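Local atomic coordinates of putative arsenate reductase (Streptococcus mutans UA159, PDB entry 3FZ4), a protein that is a putative arsenate reductase of the ArsC family, which probably reduces arsenate to arsenite with redox-active cysteines on a thioredoxin-like fold. Residues A[18-23]-A[30-35]; A[54-59]-A[74-79]; A[58-63]-A[82-87]; A[96-101]-A[113-118]. The protein carries 1 engineered substitution. One frame throughout, in Å; residues are numbered along the deposited sequence. Where two conformers were deposited one is given.

Contact 1: A[18-23]-A[30-35]. With FMT (formic acid), chain E.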
loop_
_atom_site.group_PDB
_atom_site.type_symbol
_atom_site.label_atom_id
_atom_site.label_comp_id
_atom_site.label_asym_id
_atom_site.label_seq_id
_atom_site.Cartn_x
_atom_site.Cartn_y
_atom_site.Cartn_z
ATOM N N ARG A 18 5.264 12.576 -5.294
ATOM C CA ARG A 18 5.086 12.584 -6.749
ATOM C C ARG A 18 3.691 12.119 -7.127
ATOM O O ARG A 18 3.020 12.708 -7.958
ATOM C CB ARG A 18 6.083 11.625 -7.386
ATOM C CG ARG A 18 7.512 12.132 -7.401
ATOM C CD ARG A 18 8.537 11.104 -7.883
ATOM N NE ARG A 18 8.273 10.498 -9.180
ATOM C CZ ARG A 18 8.650 9.261 -9.507
ATOM N NH1 ARG A 18 9.285 8.472 -8.631
ATOM N NH2 ARG A 18 8.385 8.823 -10.717
ATOM N N ALA A 19 3.267 11.015 -6.508
ATOM C CA ALA A 19 1.973 10.422 -6.830
ATOM C C ALA A 19 0.848 11.408 -6.450
ATOM O O ALA A 19 -0.125 11.582 -7.202
ATOM C CB ALA A 19 1.818 9.123 -6.092
ATOM N N LYS A 20 0.956 12.031 -5.275
ATOM C CA LYS A 20 -0.083 12.978 -4.829
ATOM C C LYS A 20 -0.132 14.185 -5.767
ATOM O O LYS A 20 -1.213 14.685 -6.099
ATOM C CB LYS A 20 0.179 13.401 -3.380
ATOM C CG LYS A 20 -1.044 14.059 -2.722
ATOM C CD LYS A 20 -0.695 14.485 -1.289
ATOM C CE LYS A 20 -1.897 14.653 -0.389
ATOM N NZ LYS A 20 -1.392 14.814 1.014
ATOM N N ALA A 21 1.035 14.641 -6.219
ATOM C CA ALA A 21 1.057 15.748 -7.174
ATOM C C ALA A 21 0.293 15.359 -8.437
ATOM O O ALA A 21 -0.385 16.203 -9.028
ATOM C CB ALA A 21 2.492 16.195 -7.513
ATOM N N GLU A 22 0.460 14.109 -8.922
ATOM C CA GLU A 22 -0.289 13.697 -10.107
ATOM C C GLU A 22 -1.792 13.656 -9.846
ATOM O O GLU A 22 -2.576 14.117 -10.696
ATOM C CB GLU A 22 0.206 12.360 -10.637
ATOM C CG GLU A 22 -0.440 12.050 -11.966
ATOM C CD GLU A 22 -0.224 10.638 -12.465
ATOM O OE1 GLU A 22 0.346 9.815 -11.720
ATOM O OE2 GLU A 22 -0.700 10.372 -13.602
ATOM N N LEU A 23 -2.204 13.111 -8.697
ATOM C CA LEU A 23 -3.642 13.139 -8.364
ATOM C C LEU A 23 -4.191 14.558 -8.379
ATOM O O LEU A 23 -5.290 14.795 -8.874
ATOM C CB LEU A 23 -3.893 12.501 -7.016
ATOM C CG LEU A 23 -3.677 11.007 -6.932
ATOM C CD1 LEU A 23 -3.731 10.517 -5.476
ATOM C CD2 LEU A 23 -4.668 10.273 -7.809
ATOM N N TYR A 30 -9.745 12.154 -4.107
ATOM C CA TYR A 30 -9.134 11.117 -3.288
ATOM C C TYR A 30 -9.150 11.528 -1.821
ATOM O O TYR A 30 -9.184 12.726 -1.484
ATOM C CB TYR A 30 -7.689 10.814 -3.727
ATOM C CG TYR A 30 -6.752 11.976 -3.539
ATOM C CD1 TYR A 30 -5.954 12.092 -2.396
ATOM C CD2 TYR A 30 -6.678 12.998 -4.486
ATOM C CE1 TYR A 30 -5.124 13.168 -2.202
ATOM C CE2 TYR A 30 -5.835 14.069 -4.309
ATOM C CZ TYR A 30 -5.057 14.159 -3.148
ATOM O OH TYR A 30 -4.198 15.189 -2.891
ATOM N N ASP A 31 -9.079 10.520 -0.953
ATOM C CA ASP A 31 -8.922 10.695 0.492
ATOM C C ASP A 31 -7.513 10.250 0.856
ATOM O O ASP A 31 -7.202 9.064 0.697
ATOM C CB ASP A 31 -9.959 9.807 1.174
ATOM C CG ASP A 31 -9.908 9.869 2.686
ATOM O OD1 ASP A 31 -9.501 10.906 3.265
ATOM O OD2 ASP A 31 -10.318 8.860 3.297
ATOM N N ALA A 32 -6.673 11.160 1.321
ATOM C CA ALA A 32 -5.304 10.833 1.699
ATOM C C ALA A 32 -5.309 10.340 3.138
ATOM O O ALA A 32 -5.824 11.003 4.053
ATOM C CB ALA A 32 -4.382 12.042 1.536
ATOM N N ILE A 33 -4.673 9.199 3.356
ATOM C CA ILE A 33 -4.576 8.600 4.687
ATOM C C ILE A 33 -3.114 8.344 5.015
ATOM O O ILE A 33 -2.381 7.809 4.164
ATOM C CB ILE A 33 -5.327 7.272 4.736
ATOM C CG1 ILE A 33 -6.812 7.477 4.405
ATOM C CG2 ILE A 33 -5.141 6.607 6.109
ATOM C CD1 ILE A 33 -7.656 6.228 4.552
ATOM N N ASP A 34 -2.704 8.661 6.252
ATOM C CA ASP A 34 -1.325 8.384 6.659
ATOM C C ASP A 34 -1.209 6.923 7.018
ATOM O O ASP A 34 -1.890 6.442 7.921
ATOM C CB ASP A 34 -0.917 9.314 7.816
ATOM C CG ASP A 34 0.537 9.137 8.240
ATOM O OD1 ASP A 34 0.895 8.022 8.663
ATOM O OD2 ASP A 34 1.310 10.110 8.177
ATOM N N ILE A 35 -0.365 6.204 6.279
ATOM C CA ILE A 35 -0.281 4.772 6.395
ATOM C C ILE A 35 0.314 4.304 7.730
ATOM O O ILE A 35 0.046 3.188 8.166
ATOM C CB ILE A 35 0.480 4.208 5.161
ATOM C CG1 ILE A 35 0.140 2.751 4.906
ATOM C CG2 ILE A 35 1.991 4.426 5.270
ATOM C CD1 ILE A 35 0.763 2.176 3.625
HETATM C C FMT E . 6.584 7.297 -12.031
HETATM O O1 FMT E . 5.669 6.686 -12.562
HETATM O O2 FMT E . 7.454 6.794 -11.313
#
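L23 of the helix reaches over one face of the Y30 ring, its CD1 methyl 4.0 Å from the ring centroid and only 15° off the normal, a CH-pi contact. The same leucine also lays its CB against the ring, 3.7 Å from Y30 CE2. One turn back on the helix, K20 meets the phenol end from the edge. Its chain leaves with CG anti to the backbone N (chi1 -164°) and stays extended, crossing the tyrosine at about a right angle, and K20 CG and K20 CE each lie 3.4 Å from Y30 OH. The same CE also comes within 4.1 Å of A32 CB, a side chain small enough to let the lysine run past the strand. The polar ends are settled elsewhere: K20 NZ forms a salt bridge with E9, and Y30 OH a hydrogen bond with D24. Tyrosine suits this partly exposed place because its ring packs on leucine while its hydroxyl finds a carboxylate on the same helix. Helix 18-23 and strand 30-34 run nearly antiparallel (159°), and the axes of these short segments approach to 11.0 Å, the helix-to-second-strand half of the beta-alpha-beta unit 5-9, 14-26, 30-34 that opens a thioredoxin-like fold.

Contact 2: A[54-59]-A[74-79]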
loop_
_atom_site.group_PDB
_atom_site.type_symbol
_atom_site.label_atom_id
_atom_site.label_comp_id
_atom_site.label_asym_id
_atom_site.label_seq_id
_atom_site.Cartn_x
_atom_site.Cartn_y
_atom_site.Cartn_z
ATOM N N LEU A 54 -1.455 -10.253 -7.072
ATOM C CA LEU A 54 -0.102 -9.724 -6.889
ATOM C C LEU A 54 0.622 -10.572 -5.872
ATOM O O LEU A 54 0.015 -11.000 -4.876
ATOM C CB LEU A 54 -0.159 -8.252 -6.458
ATOM C CG LEU A 54 -0.926 -7.311 -7.404
ATOM C CD1 LEU A 54 -1.125 -5.943 -6.767
ATOM C CD2 LEU A 54 -0.249 -7.207 -8.776
ATOM N N GLU A 55 1.910 -10.824 -6.092
ATOM C CA GLU A 55 2.700 -11.640 -5.169
ATOM C C GLU A 55 2.846 -10.937 -3.809
ATOM O O GLU A 55 2.874 -9.695 -3.723
ATOM C CB GLU A 55 4.069 -11.997 -5.767
ATOM C CG GLU A 55 5.159 -10.932 -5.672
ATOM C CD GLU A 55 6.482 -11.355 -6.343
ATOM O OE1 GLU A 55 7.486 -11.604 -5.635
ATOM O OE2 GLU A 55 6.517 -11.451 -7.586
ATOM N N LEU A 56 2.952 -11.725 -2.752
ATOM C CA LEU A 56 2.973 -11.227 -1.389
ATOM C C LEU A 56 4.019 -10.153 -1.156
ATOM O O LEU A 56 3.751 -9.141 -0.512
ATOM C CB LEU A 56 3.181 -12.392 -0.401
ATOM C CG LEU A 56 3.236 -12.045 1.086
ATOM C CD1 LEU A 56 1.933 -11.362 1.510
ATOM C CD2 LEU A 56 3.465 -13.317 1.926
ATOM N N LYS A 57 5.220 -10.348 -1.692
ATOM C CA LYS A 57 6.299 -9.431 -1.417
ATOM C C LYS A 57 6.021 -8.017 -1.957
ATOM O O LYS A 57 6.551 -7.035 -1.444
ATOM C CB LYS A 57 7.572 -10.008 -2.014
ATOM C CG LYS A 57 8.786 -9.288 -1.578
ATOM C CD LYS A 57 9.989 -9.740 -2.381
ATOM C CE LYS A 57 11.248 -9.177 -1.789
ATOM N NZ LYS A 57 12.387 -9.270 -2.741
ATOM N N LYS A 58 5.160 -7.926 -2.978
ATOM C CA LYS A 58 4.817 -6.634 -3.559
ATOM C C LYS A 58 4.097 -5.703 -2.575
ATOM O O LYS A 58 4.051 -4.491 -2.775
ATOM C CB LYS A 58 3.990 -6.786 -4.830
ATOM C CG LYS A 58 4.832 -7.261 -5.991
ATOM C CD LYS A 58 4.018 -7.512 -7.246
ATOM C CE LYS A 58 4.912 -7.490 -8.497
ATOM N NZ LYS A 58 6.347 -7.868 -8.225
ATOM N N PHE A 59 3.513 -6.274 -1.523
ATOM C CA PHE A 59 2.844 -5.482 -0.518
ATOM C C PHE A 59 3.732 -4.978 0.598
ATOM O O PHE A 59 3.267 -4.202 1.432
ATOM C CB PHE A 59 1.698 -6.299 0.092
ATOM C CG PHE A 59 0.548 -6.512 -0.871
ATOM C CD1 PHE A 59 -0.533 -5.626 -0.894
ATOM C CD2 PHE A 59 0.564 -7.606 -1.754
ATOM C CE1 PHE A 59 -1.569 -5.812 -1.785
ATOM C CE2 PHE A 59 -0.481 -7.797 -2.639
ATOM C CZ PHE A 59 -1.540 -6.911 -2.653
ATOM N N ASP A 74 13.833 -13.736 5.021
ATOM C CA ASP A 74 13.906 -15.176 5.342
ATOM C C ASP A 74 12.548 -15.779 5.641
ATOM O O ASP A 74 12.358 -16.984 5.490
ATOM C CB ASP A 74 14.751 -15.428 6.603
ATOM C CG ASP A 74 16.206 -14.965 6.470
ATOM O OD1 ASP A 74 16.866 -14.859 7.529
ATOM O OD2 ASP A 74 16.690 -14.693 5.349
ATOM N N LYS A 75 11.624 -14.938 6.096
ATOM C CA LYS A 75 10.423 -15.417 6.756
ATOM C C LYS A 75 9.211 -15.378 5.854
ATOM O O LYS A 75 8.237 -16.106 6.091
ATOM C CB LYS A 75 10.133 -14.602 8.030
ATOM C CG LYS A 75 11.084 -14.885 9.184
ATOM C CD LYS A 75 11.032 -13.773 10.203
ATOM C CE LYS A 75 11.834 -14.111 11.457
ATOM N NZ LYS A 75 13.288 -13.858 11.272
ATOM N N LEU A 76 9.246 -14.524 4.826
ATOM C CA LEU A 76 8.081 -14.233 3.987
ATOM C C LEU A 76 7.494 -15.474 3.330
ATOM O O LEU A 76 6.282 -15.668 3.360
ATOM C CB LEU A 76 8.440 -13.204 2.915
ATOM C CG LEU A 76 7.473 -12.062 2.648
ATOM C CD1 LEU A 76 7.148 -11.305 3.925
ATOM C CD2 LEU A 76 8.102 -11.148 1.629
ATOM N N HIS A 77 8.347 -16.348 2.796
ATOM C CA HIS A 77 7.854 -17.561 2.139
ATOM C C HIS A 77 7.145 -18.523 3.115
ATOM O O HIS A 77 6.444 -19.420 2.680
ATOM C CB HIS A 77 8.975 -18.287 1.378
ATOM C CG HIS A 77 9.857 -19.126 2.248
ATOM N ND1 HIS A 77 10.866 -18.589 3.016
ATOM C CD2 HIS A 77 9.877 -20.461 2.480
ATOM C CE1 HIS A 77 11.474 -19.555 3.684
ATOM N NE2 HIS A 77 10.896 -20.701 3.372
ATOM N N GLN A 78 7.314 -18.317 4.418
ATOM C CA GLN A 78 6.664 -19.175 5.401
ATOM C C GLN A 78 5.310 -18.655 5.863
ATOM O O GLN A 78 4.566 -19.391 6.497
ATOM C CB GLN A 78 7.587 -19.424 6.599
ATOM C CG GLN A 78 8.934 -20.032 6.191
ATOM C CD GLN A 78 9.894 -20.134 7.345
ATOM O OE1 GLN A 78 10.474 -19.131 7.789
ATOM N NE2 GLN A 78 10.073 -21.355 7.849
ATOM N N LEU A 79 4.988 -17.400 5.547
ATOM C CA LEU A 79 3.798 -16.764 6.115
ATOM C C LEU A 79 2.565 -17.193 5.376
ATOM O O LEU A 79 2.558 -17.183 4.167
ATOM C CB LEU A 79 3.881 -15.239 6.008
ATOM C CG LEU A 79 4.971 -14.478 6.745
ATOM C CD1 LEU A 79 4.940 -13.013 6.308
ATOM C CD2 LEU A 79 4.834 -14.593 8.237
#
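In the mainly helical half of the protein, the 3-10 turn 56-59 packs on the chain around and after helix 72-75. L56, K57 and L76 carry the contact, with no hydrogen bond between the two segments. L76 leaves the backbone toward the turn and sets its CD2 methyl 3.8 Å from K57 CG and 3.9 Å from K57 CB, so the methyl rests on the aliphatic root of the lysine. The two side chains cross at about a right angle, and the lysine, extended with CG anti to the backbone N (chi1 -169°), carries its ammonium end away from the leucine. Lysine fits such a surface position: its methylenes pack while its charge stays outside. L56 approaches from the neighbouring position, its CD2 3.9 Å from L76 O and 4.3 Å from L76 CG, the latter a loose apolar approach. The backbone bonds K58 N to E55 O and F59 N to L56 O, each 3.0 Å, hold the turn that presents L56 and K57 side by side. Beyond the contact, L56 also packs on L49, L81 and A84, and L76 on F60. This is plain apolar packing at the rim of a small helical cluster, where a 3-10 turn meets the chain around a short helix.

Contact 3: A[58-63]-A[82-87]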
loop_
_atom_site.group_PDB
_atom_site.type_symbol
_atom_site.label_atom_id
_atom_site.label_comp_id
_atom_site.label_asym_id
_atom_site.label_seq_id
_atom_site.Cartn_x
_atom_site.Cartn_y
_atom_site.Cartn_z
ATOM N N LYS A 58 5.160 -7.926 -2.978
ATOM C CA LYS A 58 4.817 -6.634 -3.559
ATOM C C LYS A 58 4.097 -5.703 -2.575
ATOM O O LYS A 58 4.051 -4.491 -2.775
ATOM C CB LYS A 58 3.990 -6.786 -4.830
ATOM C CG LYS A 58 4.832 -7.261 -5.991
ATOM C CD LYS A 58 4.018 -7.512 -7.246
ATOM C CE LYS A 58 4.912 -7.490 -8.497
ATOM N NZ LYS A 58 6.347 -7.868 -8.225
ATOM N N PHE A 59 3.513 -6.274 -1.523
ATOM C CA PHE A 59 2.844 -5.482 -0.518
ATOM C C PHE A 59 3.732 -4.978 0.598
ATOM O O PHE A 59 3.267 -4.202 1.432
ATOM C CB PHE A 59 1.698 -6.299 0.092
ATOM C CG PHE A 59 0.548 -6.512 -0.871
ATOM C CD1 PHE A 59 -0.533 -5.626 -0.894
ATOM C CD2 PHE A 59 0.564 -7.606 -1.754
ATOM C CE1 PHE A 59 -1.569 -5.812 -1.785
ATOM C CE2 PHE A 59 -0.481 -7.797 -2.639
ATOM C CZ PHE A 59 -1.540 -6.911 -2.653
ATOM N N PHE A 60 4.982 -5.424 0.643
ATOM C CA PHE A 60 5.877 -5.041 1.708
ATOM C C PHE A 60 6.855 -3.957 1.327
ATOM O O PHE A 60 7.343 -3.877 0.181
ATOM C CB PHE A 60 6.696 -6.243 2.178
ATOM C CG PHE A 60 5.903 -7.200 3.032
ATOM C CD1 PHE A 60 5.045 -8.143 2.434
ATOM C CD2 PHE A 60 5.992 -7.138 4.424
ATOM C CE1 PHE A 60 4.283 -9.017 3.231
ATOM C CE2 PHE A 60 5.237 -8.002 5.225
ATOM C CZ PHE A 60 4.398 -8.948 4.626
ATOM N N ASN A 61 7.165 -3.141 2.322
ATOM C CA ASN A 61 8.139 -2.067 2.167
ATOM C C ASN A 61 9.533 -2.657 2.399
ATOM O O ASN A 61 10.111 -2.523 3.474
ATOM C CB ASN A 61 7.808 -0.979 3.186
ATOM C CG ASN A 61 8.724 0.183 3.124
ATOM O OD1 ASN A 61 9.425 0.390 2.149
ATOM N ND2 ASN A 61 8.721 0.973 4.183
ATOM N N THR A 62 10.049 -3.307 1.362
ATOM C CA THR A 62 11.276 -4.093 1.475
ATOM C C THR A 62 12.532 -3.246 1.681
ATOM O O THR A 62 13.544 -3.772 2.154
ATOM C CB THR A 62 11.488 -4.993 0.229
ATOM O OG1 THR A 62 11.487 -4.182 -0.935
ATOM C CG2 THR A 62 10.375 -6.027 0.075
ATOM N N SER A 63 12.455 -1.953 1.360
ATOM C CA SER A 63 13.587 -1.047 1.588
ATOM C C SER A 63 13.527 -0.388 2.963
ATOM O O SER A 63 14.414 0.369 3.303
ATOM C CB SER A 63 13.631 0.021 0.496
ATOM O OG SER A 63 12.518 0.925 0.592
ATOM N N ASP A 82 -3.196 -14.940 6.091
ATOM C CA ASP A 82 -3.708 -14.371 7.354
ATOM C C ASP A 82 -2.567 -13.795 8.208
ATOM O O ASP A 82 -2.690 -12.700 8.752
ATOM C CB ASP A 82 -4.496 -15.429 8.138
ATOM C CG ASP A 82 -4.977 -14.923 9.497
ATOM O OD1 ASP A 82 -5.876 -14.069 9.517
ATOM O OD2 ASP A 82 -4.435 -15.378 10.530
ATOM N N GLU A 83 -1.461 -14.541 8.326
ATOM C CA GLU A 83 -0.294 -14.096 9.091
ATOM C C GLU A 83 0.266 -12.807 8.463
ATOM O O GLU A 83 0.572 -11.852 9.179
ATOM C CB GLU A 83 0.769 -15.207 9.104
ATOM C CG GLU A 83 0.348 -16.396 9.978
ATOM C CD GLU A 83 1.193 -17.665 9.776
ATOM O OE1 GLU A 83 2.106 -17.703 8.919
ATOM O OE2 GLU A 83 0.938 -18.653 10.513
ATOM N N ALA A 84 0.408 -12.783 7.137
ATOM C CA ALA A 84 0.977 -11.621 6.447
ATOM C C ALA A 84 0.054 -10.410 6.618
ATOM O O ALA A 84 0.527 -9.297 6.876
ATOM C CB ALA A 84 1.168 -11.936 5.012
ATOM N N ALA A 85 -1.263 -10.613 6.486
ATOM C CA ALA A 85 -2.193 -9.485 6.626
ATOM C C ALA A 85 -2.131 -8.892 8.034
ATOM O O ALA A 85 -2.193 -7.676 8.192
ATOM C CB ALA A 85 -3.606 -9.928 6.325
ATOM N N ASN A 86 -2.004 -9.758 9.048
ATOM C CA ASN A 86 -1.889 -9.331 10.444
ATOM C C ASN A 86 -0.623 -8.509 10.679
ATOM O O ASN A 86 -0.624 -7.477 11.357
ATOM C CB ASN A 86 -1.850 -10.582 11.332
ATOM C CG ASN A 86 -1.606 -10.251 12.794
ATOM O OD1 ASN A 86 -2.427 -9.583 13.420
ATOM N ND2 ASN A 86 -0.494 -10.736 13.350
ATOM N N LEU A 87 0.468 -9.015 10.120
ATOM C CA LEU A 87 1.759 -8.363 10.206
ATOM C C LEU A 87 1.700 -6.963 9.589
ATOM O O LEU A 87 2.060 -5.959 10.207
ATOM C CB LEU A 87 2.801 -9.201 9.474
ATOM C CG LEU A 87 4.249 -8.778 9.651
ATOM C CD1 LEU A 87 4.583 -8.687 11.138
ATOM C CD2 LEU A 87 5.134 -9.801 8.997
#
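The ring of F60 meets helix 81-90 with its edge: A84 CB and L87 CD2 both lie at the rim, near the ring plane. Neither A84 nor L87 lies over a face; the aromatic is pointed at the helix. F60 CZ is 4.4 Å from A84 CB, the firmer half of the contact. In the conformer given for L87, one of two deposited, the adjacent F60 CE2 is 4.2 Å from L87 CD2 and the leucine crosses the phenylalanine at about a right angle; this half is less certain. The ring gets there because F60 CG stands anti to the carbonyl carbon, beside the backbone N (chi1 -76°), which swings it from the loop toward the helix. Alanine at 84 suits the spot, since its short side chain lets the ring edge approach the helix surface. L72 of helix 72-75 and Y67 of helix 65-69 also touch the ring, while A84 packs on L49 as well. N86 N to D82 O and L87 N to E83 O are regular i to i+4 alpha-helix bonds, and the helix places A84 and L87, three residues apart, on the same side. With no hydrogen bond across the segments and two rather loose approaches, the chemistry implies a modest, nonpolar contact that rests on burial and shape, with dispersion forces its main direct attraction.

Contact 4: A[96-101]-A[113-118]. With NA (sodium ion), chain B.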
loop_
_atom_site.group_PDB
_atom_site.type_symbol
_atom_site.label_atom_id
_atom_site.label_comp_id
_atom_site.label_asym_id
_atom_site.label_seq_id
_atom_site.Cartn_x
_atom_site.Cartn_y
_atom_site.Cartn_z
ATOM N N LYS A 96 4.161 -1.455 1.672
ATOM C CA LYS A 96 4.634 -0.704 0.518
ATOM C C LYS A 96 3.787 0.568 0.383
ATOM O O LYS A 96 2.563 0.507 0.585
ATOM C CB LYS A 96 4.448 -1.592 -0.701
ATOM C CG LYS A 96 4.872 -0.975 -1.998
ATOM C CD LYS A 96 6.341 -0.631 -2.011
ATOM C CE LYS A 96 6.776 -0.322 -3.427
ATOM N NZ LYS A 96 8.140 0.255 -3.530
ATOM N N ARG A 97 4.412 1.678 -0.001
ATOM C CA ARG A 97 3.656 2.933 -0.174
ATOM C C ARG A 97 4.217 3.652 -1.400
ATOM O O ARG A 97 5.368 3.395 -1.782
ATOM C CB ARG A 97 3.748 3.835 1.068
ATOM C CG ARG A 97 5.182 4.093 1.477
ATOM C CD ARG A 97 5.262 5.048 2.616
ATOM N NE ARG A 97 6.631 5.482 2.852
ATOM C CZ ARG A 97 7.406 5.028 3.830
ATOM N NH1 ARG A 97 8.628 5.526 3.957
ATOM N NH2 ARG A 97 6.953 4.123 4.686
ATOM N N PRO A 98 3.426 4.498 -2.047
ATOM C CA PRO A 98 1.997 4.700 -1.789
ATOM C C PRO A 98 1.128 3.522 -2.197
ATOM O O PRO A 98 1.571 2.614 -2.923
ATOM C CB PRO A 98 1.654 5.912 -2.645
ATOM C CG PRO A 98 2.653 5.846 -3.788
ATOM C CD PRO A 98 3.920 5.294 -3.182
ATOM N N LEU A 99 -0.124 3.542 -1.742
ATOM C CA LEU A 99 -1.145 2.630 -2.250
ATOM C C LEU A 99 -2.297 3.465 -2.749
ATOM O O LEU A 99 -2.646 4.485 -2.146
ATOM C CB LEU A 99 -1.719 1.748 -1.157
ATOM C CG LEU A 99 -0.756 0.919 -0.336
ATOM C CD1 LEU A 99 -1.520 0.257 0.824
ATOM C CD2 LEU A 99 -0.066 -0.131 -1.205
ATOM N N LEU A 100 -2.848 3.057 -3.887
ATOM C CA LEU A 100 -4.075 3.639 -4.410
ATOM C C LEU A 100 -5.149 2.571 -4.435
ATOM O O LEU A 100 -4.927 1.476 -4.942
ATOM C CB LEU A 100 -3.831 4.254 -5.790
ATOM C CG LEU A 100 -4.957 5.145 -6.314
ATOM C CD1 LEU A 100 -5.048 6.415 -5.504
ATOM C CD2 LEU A 100 -4.758 5.455 -7.788
ATOM N N VAL A 101 -6.281 2.890 -3.821
ATOM C CA VAL A 101 -7.363 1.950 -3.553
ATOM C C VAL A 101 -8.636 2.564 -4.098
ATOM O O VAL A 101 -8.881 3.743 -3.896
ATOM C CB VAL A 101 -7.449 1.676 -2.046
ATOM C CG1 VAL A 101 -8.579 0.700 -1.711
ATOM C CG2 VAL A 101 -6.119 1.152 -1.515
ATOM N N THR A 113 4.547 3.571 -12.411
ATOM C CA THR A 113 3.865 4.026 -13.614
ATOM C C THR A 113 2.888 5.124 -13.188
ATOM O O THR A 113 2.411 5.135 -12.056
ATOM C CB THR A 113 3.089 2.887 -14.321
ATOM O OG1 THR A 113 2.221 2.277 -13.363
ATOM C CG2 THR A 113 4.036 1.828 -14.873
ATOM N N ALA A 114 2.573 6.039 -14.092
ATOM C CA ALA A 114 1.669 7.175 -13.806
ATOM C C ALA A 114 0.245 6.688 -13.545
ATOM O O ALA A 114 -0.256 5.784 -14.234
ATOM C CB ALA A 114 1.682 8.110 -15.001
ATOM N N TYR A 115 -0.430 7.314 -12.579
ATOM C CA TYR A 115 -1.803 6.955 -12.264
ATOM C C TYR A 115 -2.740 7.177 -13.448
ATOM O O TYR A 115 -3.770 6.504 -13.559
ATOM C CB TYR A 115 -2.297 7.771 -11.078
ATOM C CG TYR A 115 -1.766 7.356 -9.731
ATOM C CD1 TYR A 115 -1.304 6.051 -9.488
ATOM C CD2 TYR A 115 -1.764 8.277 -8.689
ATOM C CE1 TYR A 115 -0.870 5.690 -8.227
ATOM C CE2 TYR A 115 -1.384 7.892 -7.424
ATOM C CZ TYR A 115 -0.935 6.605 -7.196
ATOM O OH TYR A 115 -0.557 6.282 -5.913
ATOM N N GLU A 116 -2.439 8.148 -14.287
ATOM C CA GLU A 116 -3.354 8.439 -15.377
ATOM C C GLU A 116 -3.606 7.222 -16.252
ATOM O O GLU A 116 -4.724 7.095 -16.796
ATOM C CB GLU A 116 -2.823 9.595 -16.236
ATOM C CG GLU A 116 -3.822 10.030 -17.293
ATOM C CD GLU A 116 -3.437 11.274 -18.066
ATOM O OE1 GLU A 116 -2.542 12.025 -17.613
ATOM O OE2 GLU A 116 -4.048 11.450 -19.147
ATOM N N ASP A 117 -2.593 6.351 -16.349
ATOM C CA ASP A 117 -2.685 5.089 -17.125
ATOM C C ASP A 117 -3.853 4.199 -16.631
ATOM O O ASP A 117 -4.400 3.414 -17.418
ATOM C CB ASP A 117 -1.377 4.266 -17.099
ATOM C CG ASP A 117 -0.149 5.007 -17.661
ATOM O OD1 ASP A 117 -0.244 6.125 -18.203
ATOM O OD2 ASP A 117 0.953 4.419 -17.527
ATOM N N LEU A 118 -4.266 4.330 -15.368
ATOM C CA LEU A 118 -5.363 3.511 -14.820
ATOM C C LEU A 118 -6.700 3.802 -15.508
ATOM O O LEU A 118 -7.583 2.940 -15.575
ATOM C CB LEU A 118 -5.475 3.735 -13.320
ATOM C CG LEU A 118 -4.254 3.257 -12.522
ATOM C CD1 LEU A 118 -4.326 3.866 -11.154
ATOM C CD2 LEU A 118 -4.090 1.742 -12.435
HETATM NA NA NA B . 0.063 3.678 -5.641
#
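P98 approaches the phenol end of Y115 from the cis-proline turn that leads into strand 99-102, a cis-proline before a sheet strand being a hallmark of the thioredoxin fold. P98 CG lies 3.9 Å from Y115 OH, and P98 also touches T15 of helix 14-26, between C13 and C16, whose disulfide has been seen. L99 then points its side chain away from 113-118, and L100 turns back to carry the rest of the contact. With CG anti to the backbone N (chi1 -168°), L100 reaches over the tyrosine, and its CD2 methyl sits 3.8 Å from the Y115 ring centroid and 7° off the normal, a CH-pi contact almost over the centre. That same methyl meets L118 CD1 at 3.7 Å, the two leucines sliding past each other in opposite directions. Leucine suits this place because its reach sets CD2 over the ring while L100 CB lies 3.9 Å from Y115 OH. E22 accepts from Y115 N and E116 N, fixing the 3-10 turn 115-118 on the helix. Tyrosine unites an apolar face for L100 with a hydroxyl for metal. The sodium ion lies at the ring edge, in its plane, where Y115 OH binds it at 2.7 Å beside the carbonyl oxygens of Q108 and G110.

From the N terminus, contact 1 closes first, a short loop joining helix 14-26 to strand 30-34. Contacts 2 and 3 start from one stretch, sharing K58 and F59; contact 2 both opens and closes before contact 3, so their loops overlap in a crossed order. They tie the chain after helix 42-51 to the helices at 72-75 and 81-90. Contact 4 closes last, a loop through strand 105-109 that brings the C-terminal turn back to the sheet. Contacts 1 and 4 touch through L23 on Y115. One link between the helical and sheet sides is the probable hydrogen bond between F59 O and K96 N, at the loop that leads into strand 99-102.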